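Long-range contact in DUF4439 domain-containing protein (Mycobacterium tuberculosis, PDB 2IB0), which is of unknown function but folds as a four-helix bundle of the ferritin-like class and pairs with a second copy of itself: residues 104-118 with 129-141. Sequence-based numbering, arbitrary orientation.
Sequences VRMENDGATAWRAVV and FASTALTESAVMA
The last two helices of the ferritin-like four-helix bundle, 96-120 and 124-150, pack antiparallel, and across them W114 meets A133 and E107 meets M140; their segments approach to 8.1 Å between axes at 160°. No direct hydrogen bond joins 104-118 to 129-141, and the packing is knobs-into-holes. The W114 indole is the largest knob, set among F129, A130, A133 and S137. With CG beside its backbone N (chi1 -68°), the ring lies across the A133 methyl, whose CB sits 3.6 Å from the centroid of the five-membered ring, a CH-pi contact. F129 turns its ring edge toward the face of the indole benzene ring in an offset edge-to-face pair, planes at 64° and CE2 3.7 Å from W114 CH2. L134 answers as a knob from the other helix among A111, W114, R115 and V118, its CD2 3.9 Å from A111 CB. Beyond it, the A130 methyl presses on V117 CG1 and V118 CG2. At the other end, E107 bends at chi2 and rests its carboxylate carbon CD 3.4 Å from M140 CB, while its CB lies 3.7 Å from A141 CB. Between these regions S137 fits against G110 and A111. E107 OE2 is hydrogen-bonded to Y40 OH and H62 NE2, and W114 NE1 to E33 OE2; on the outer flank, L134 packs on S131 of the second subunit, and S131 on its L134. Mostly apolar packing thus joins the two helices, whereas the buried polar ends of W114 and E107 tie helix 96-120 to the other half of the bundle.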
loop_
_atom_site.group_PDB
_atom_site.type_symbol
_atom_site.label_atom_id
_atom_site.label_comp_id
_atom_site.label_asym_id
_atom_site.label_seq_id
_atom_site.Cartn_x
_atom_site.Cartn_y
_atom_site.Cartn_z
ATOM N N VAL A 104 -1.071 -7.668 -12.472
ATOM C CA VAL A 104 -0.234 -7.695 -11.235
ATOM C C VAL A 104 1.130 -7.032 -11.555
ATOM O O VAL A 104 1.642 -6.192 -10.810
ATOM C CB VAL A 104 -0.003 -9.157 -10.740
ATOM C CG1 VAL A 104 1.025 -9.216 -9.554
ATOM C CG2 VAL A 104 -1.325 -9.808 -10.394
ATOM N N ARG A 105 1.737 -7.432 -12.658
ATOM C CA ARG A 105 3.042 -6.881 -13.006
ATOM C C ARG A 105 2.963 -5.341 -13.141
ATOM O O ARG A 105 3.865 -4.628 -12.696
ATOM C CB ARG A 105 3.571 -7.514 -14.296
ATOM C CG ARG A 105 4.659 -6.660 -14.925
ATOM C CD ARG A 105 5.977 -6.658 -14.107
ATOM N NE ARG A 105 6.933 -7.510 -14.806
ATOM C CZ ARG A 105 7.914 -7.069 -15.584
ATOM N NH1 ARG A 105 8.156 -5.762 -15.736
ATOM N NH2 ARG A 105 8.677 -7.959 -16.180
ATOM N N MET A 106 1.885 -4.849 -13.742
ATOM C CA MET A 106 1.715 -3.418 -13.962
ATOM C C MET A 106 1.546 -2.646 -12.649
ATOM O O MET A 106 2.178 -1.645 -12.452
ATOM C CB MET A 106 0.583 -3.125 -14.960
ATOM C CG MET A 106 0.827 -3.653 -16.396
ATOM S SD MET A 106 -0.320 -2.841 -17.532
ATOM C CE MET A 106 -1.858 -3.547 -16.850
ATOM N N GLU A 107 0.798 -3.215 -11.714
ATOM C CA GLU A 107 0.557 -2.631 -10.386
ATOM C C GLU A 107 1.819 -2.638 -9.556
ATOM O O GLU A 107 2.118 -1.669 -8.875
ATOM C CB GLU A 107 -0.573 -3.404 -9.712
ATOM C CG GLU A 107 -1.975 -3.205 -10.403
ATOM C CD GLU A 107 -2.467 -1.718 -10.523
ATOM O OE1 GLU A 107 -1.970 -0.786 -9.828
ATOM O OE2 GLU A 107 -3.405 -1.484 -11.309
ATOM N N ASN A 108 2.543 -3.763 -9.587
ATOM C CA ASN A 108 3.851 -3.879 -8.959
ATOM C C ASN A 108 4.867 -2.880 -9.512
ATOM O O ASN A 108 5.576 -2.266 -8.742
ATOM C CB ASN A 108 4.388 -5.320 -9.048
ATOM C CG ASN A 108 3.687 -6.275 -8.073
ATOM O OD1 ASN A 108 3.753 -7.504 -8.207
ATOM N ND2 ASN A 108 3.039 -5.723 -7.100
ATOM N N ASP A 109 4.942 -2.707 -10.834
ATOM C CA ASP A 109 5.795 -1.677 -11.413
ATOM C C ASP A 109 5.343 -0.259 -10.951
ATOM O O ASP A 109 6.163 0.649 -10.785
ATOM C CB ASP A 109 5.733 -1.721 -12.967
ATOM C CG ASP A 109 6.507 -2.909 -13.588
ATOM O OD1 ASP A 109 7.307 -3.597 -12.897
ATOM O OD2 ASP A 109 6.337 -3.124 -14.829
ATOM N N GLY A 110 4.030 -0.055 -10.819
ATOM C CA GLY A 110 3.506 1.228 -10.342
ATOM C C GLY A 110 3.860 1.491 -8.869
ATOM O O GLY A 110 4.189 2.640 -8.506
ATOM N N ALA A 111 3.772 0.471 -8.013
ATOM C CA ALA A 111 4.266 0.596 -6.621
ATOM C C ALA A 111 5.733 1.030 -6.587
ATOM O O ALA A 111 6.116 1.973 -5.893
ATOM C CB ALA A 111 4.102 -0.725 -5.850
ATOM N N THR A 112 6.556 0.357 -7.375
ATOM C CA THR A 112 7.981 0.708 -7.483
ATOM C C THR A 112 8.223 2.151 -7.876
ATOM O O THR A 112 9.135 2.786 -7.333
ATOM C CB THR A 112 8.701 -0.202 -8.478
ATOM O OG1 THR A 112 8.591 -1.540 -8.014
ATOM C CG2 THR A 112 10.200 0.155 -8.597
ATOM N N ALA A 113 7.441 2.655 -8.836
ATOM C CA ALA A 113 7.600 4.035 -9.323
ATOM C C ALA A 113 7.084 5.043 -8.272
ATOM O O ALA A 113 7.703 6.055 -8.026
ATOM C CB ALA A 113 6.897 4.233 -10.636
ATOM N N TRP A 114 5.964 4.732 -7.644
ATOM C CA TRP A 114 5.463 5.546 -6.540
ATOM C C TRP A 114 6.311 5.552 -5.277
ATOM O O TRP A 114 6.433 6.594 -4.632
ATOM C CB TRP A 114 3.983 5.263 -6.258
ATOM C CG TRP A 114 3.180 5.789 -7.438
ATOM C CD1 TRP A 114 2.536 5.045 -8.391
ATOM C CD2 TRP A 114 3.001 7.158 -7.805
ATOM N NE1 TRP A 114 1.949 5.867 -9.323
ATOM C CE2 TRP A 114 2.219 7.173 -8.987
ATOM C CE3 TRP A 114 3.421 8.383 -7.243
ATOM C CZ2 TRP A 114 1.829 8.347 -9.610
ATOM C CZ3 TRP A 114 3.052 9.573 -7.885
ATOM C CH2 TRP A 114 2.266 9.544 -9.060
ATOM N N ARG A 115 6.913 4.421 -4.918
ATOM C CA ARG A 115 7.864 4.431 -3.798
ATOM C C ARG A 115 9.015 5.383 -4.088
ATOM O O ARG A 115 9.511 6.021 -3.183
ATOM C CB ARG A 115 8.384 3.029 -3.504
ATOM C CG ARG A 115 9.279 2.963 -2.318
ATOM C CD ARG A 115 9.663 1.515 -1.989
ATOM N NE ARG A 115 8.489 0.650 -1.943
ATOM C CZ ARG A 115 8.176 -0.279 -2.842
ATOM N NH1 ARG A 115 8.960 -0.506 -3.907
ATOM N NH2 ARG A 115 7.064 -0.993 -2.668
ATOM N N ALA A 116 9.447 5.483 -5.350
ATOM C CA ALA A 116 10.506 6.459 -5.688
ATOM C C ALA A 116 10.075 7.916 -5.516
ATOM O O ALA A 116 10.873 8.751 -5.135
ATOM C CB ALA A 116 11.016 6.227 -7.103
ATOM N N VAL A 117 8.825 8.237 -5.868
ATOM C CA VAL A 117 8.294 9.583 -5.603
ATOM C C VAL A 117 8.216 9.865 -4.070
ATOM O O VAL A 117 8.606 10.968 -3.581
ATOM C CB VAL A 117 6.922 9.802 -6.342
ATOM C CG1 VAL A 117 6.368 11.192 -6.044
ATOM C CG2 VAL A 117 7.062 9.620 -7.946
ATOM N N VAL A 118 7.726 8.889 -3.291
ATOM C CA VAL A 118 7.715 9.071 -1.804
ATOM C C VAL A 118 9.108 9.453 -1.338
ATOM O O VAL A 118 9.284 10.355 -0.503
ATOM C CB VAL A 118 7.266 7.776 -0.991
ATOM C CG1 VAL A 118 7.473 7.939 0.552
ATOM C CG2 VAL A 118 5.838 7.392 -1.302
ATOM N N PHE A 129 0.503 12.148 -1.482
ATOM C CA PHE A 129 -0.139 11.757 -2.741
ATOM C C PHE A 129 0.517 10.495 -3.308
ATOM O O PHE A 129 -0.176 9.558 -3.780
ATOM C CB PHE A 129 -0.080 12.910 -3.747
ATOM C CG PHE A 129 -0.620 12.555 -5.132
ATOM C CD1 PHE A 129 -1.924 12.883 -5.487
ATOM C CD2 PHE A 129 0.172 11.884 -6.066
ATOM C CE1 PHE A 129 -2.427 12.569 -6.757
ATOM C CE2 PHE A 129 -0.335 11.552 -7.336
ATOM C CZ PHE A 129 -1.634 11.904 -7.675
ATOM N N ALA A 130 1.857 10.472 -3.242
ATOM C CA ALA A 130 2.633 9.375 -3.791
ATOM C C ALA A 130 2.375 8.116 -2.940
ATOM O O ALA A 130 2.246 7.044 -3.482
ATOM C CB ALA A 130 4.126 9.718 -3.815
ATOM N N SER A 131 2.312 8.267 -1.606
ATOM C CA SER A 131 2.037 7.139 -0.763
ATOM C C SER A 131 0.636 6.583 -0.946
ATOM O O SER A 131 0.459 5.376 -0.863
ATOM C CB SER A 131 2.353 7.399 0.714
ATOM O OG SER A 131 1.280 8.044 1.389
ATOM N N THR A 132 -0.354 7.431 -1.161
ATOM C CA THR A 132 -1.696 6.992 -1.547
ATOM C C THR A 132 -1.704 6.185 -2.880
ATOM O O THR A 132 -2.288 5.057 -2.949
ATOM C CB THR A 132 -2.627 8.203 -1.616
ATOM O OG1 THR A 132 -2.720 8.755 -0.295
ATOM C CG2 THR A 132 -4.017 7.813 -2.097
ATOM N N ALA A 133 -1.011 6.724 -3.894
ATOM C CA ALA A 133 -0.814 6.047 -5.172
ATOM C C ALA A 133 -0.073 4.714 -4.989
ATOM O O ALA A 133 -0.438 3.705 -5.628
ATOM C CB ALA A 133 -0.079 6.958 -6.144
ATOM N N LEU A 134 0.933 4.692 -4.110
ATOM C CA LEU A 134 1.681 3.481 -3.859
ATOM C C LEU A 134 0.770 2.395 -3.216
ATOM O O LEU A 134 0.770 1.219 -3.617
ATOM C CB LEU A 134 2.840 3.800 -2.907
ATOM C CG LEU A 134 4.066 2.899 -2.687
ATOM C CD1 LEU A 134 4.711 3.272 -1.415
ATOM C CD2 LEU A 134 3.787 1.445 -2.666
ATOM N N THR A 135 0.027 2.815 -2.199
ATOM C CA THR A 135 -0.896 1.928 -1.485
ATOM C C THR A 135 -2.006 1.390 -2.393
ATOM O O THR A 135 -2.322 0.186 -2.329
ATOM C CB THR A 135 -1.493 2.645 -0.307
ATOM O OG1 THR A 135 -0.447 2.895 0.654
ATOM C CG2 THR A 135 -2.611 1.823 0.335
ATOM N N GLU A 136 -2.570 2.255 -3.232
ATOM C CA GLU A 136 -3.589 1.833 -4.201
ATOM C C GLU A 136 -3.089 0.781 -5.208
ATOM O O GLU A 136 -3.855 -0.135 -5.539
ATOM C CB GLU A 136 -4.188 3.023 -4.948
ATOM C CG GLU A 136 -5.028 3.907 -3.995
ATOM C CD GLU A 136 -5.509 5.188 -4.649
ATOM O OE1 GLU A 136 -5.029 5.559 -5.747
ATOM O OE2 GLU A 136 -6.387 5.843 -4.069
ATOM N N SER A 137 -1.853 0.975 -5.699
ATOM C CA SER A 137 -1.158 0.078 -6.629
ATOM C C SER A 137 -0.982 -1.292 -5.952
ATOM O O SER A 137 -1.258 -2.323 -6.536
ATOM C CB SER A 137 0.231 0.653 -6.983
ATOM O OG SER A 137 0.158 1.859 -7.724
ATOM N N ALA A 138 -0.499 -1.282 -4.717
ATOM C CA ALA A 138 -0.401 -2.494 -3.870
ATOM C C ALA A 138 -1.718 -3.212 -3.583
ATOM O O ALA A 138 -1.761 -4.426 -3.578
ATOM C CB ALA A 138 0.233 -2.139 -2.575
ATOM N N VAL A 139 -2.770 -2.475 -3.248
ATOM C CA VAL A 139 -4.089 -3.066 -3.036
ATOM C C VAL A 139 -4.582 -3.628 -4.397
ATOM O O VAL A 139 -5.069 -4.778 -4.476
ATOM C CB VAL A 139 -5.036 -2.038 -2.413
ATOM C CG1 VAL A 139 -6.481 -2.474 -2.552
ATOM C CG2 VAL A 139 -4.651 -1.790 -0.889
ATOM N N MET A 140 -4.378 -2.887 -5.489
ATOM C CA MET A 140 -4.768 -3.419 -6.819
ATOM C C MET A 140 -4.091 -4.742 -7.181
ATOM O O MET A 140 -4.760 -5.664 -7.685
ATOM C CB MET A 140 -4.555 -2.408 -7.954
ATOM C CG MET A 140 -5.715 -1.420 -8.205
ATOM S SD MET A 140 -7.391 -2.117 -8.487
ATOM C CE MET A 140 -6.968 -3.493 -9.335
ATOM N N ALA A 141 -2.771 -4.820 -6.980
ATOM C CA ALA A 141 -1.993 -6.062 -7.172
ATOM C C ALA A 141 -2.531 -7.216 -6.324
ATOM O O ALA A 141 -2.634 -8.353 -6.825
ATOM C CB ALA A 141 -0.448 -5.835 -6.907
HETATM O O HOH W 1 0.211 1.839 -10.262
#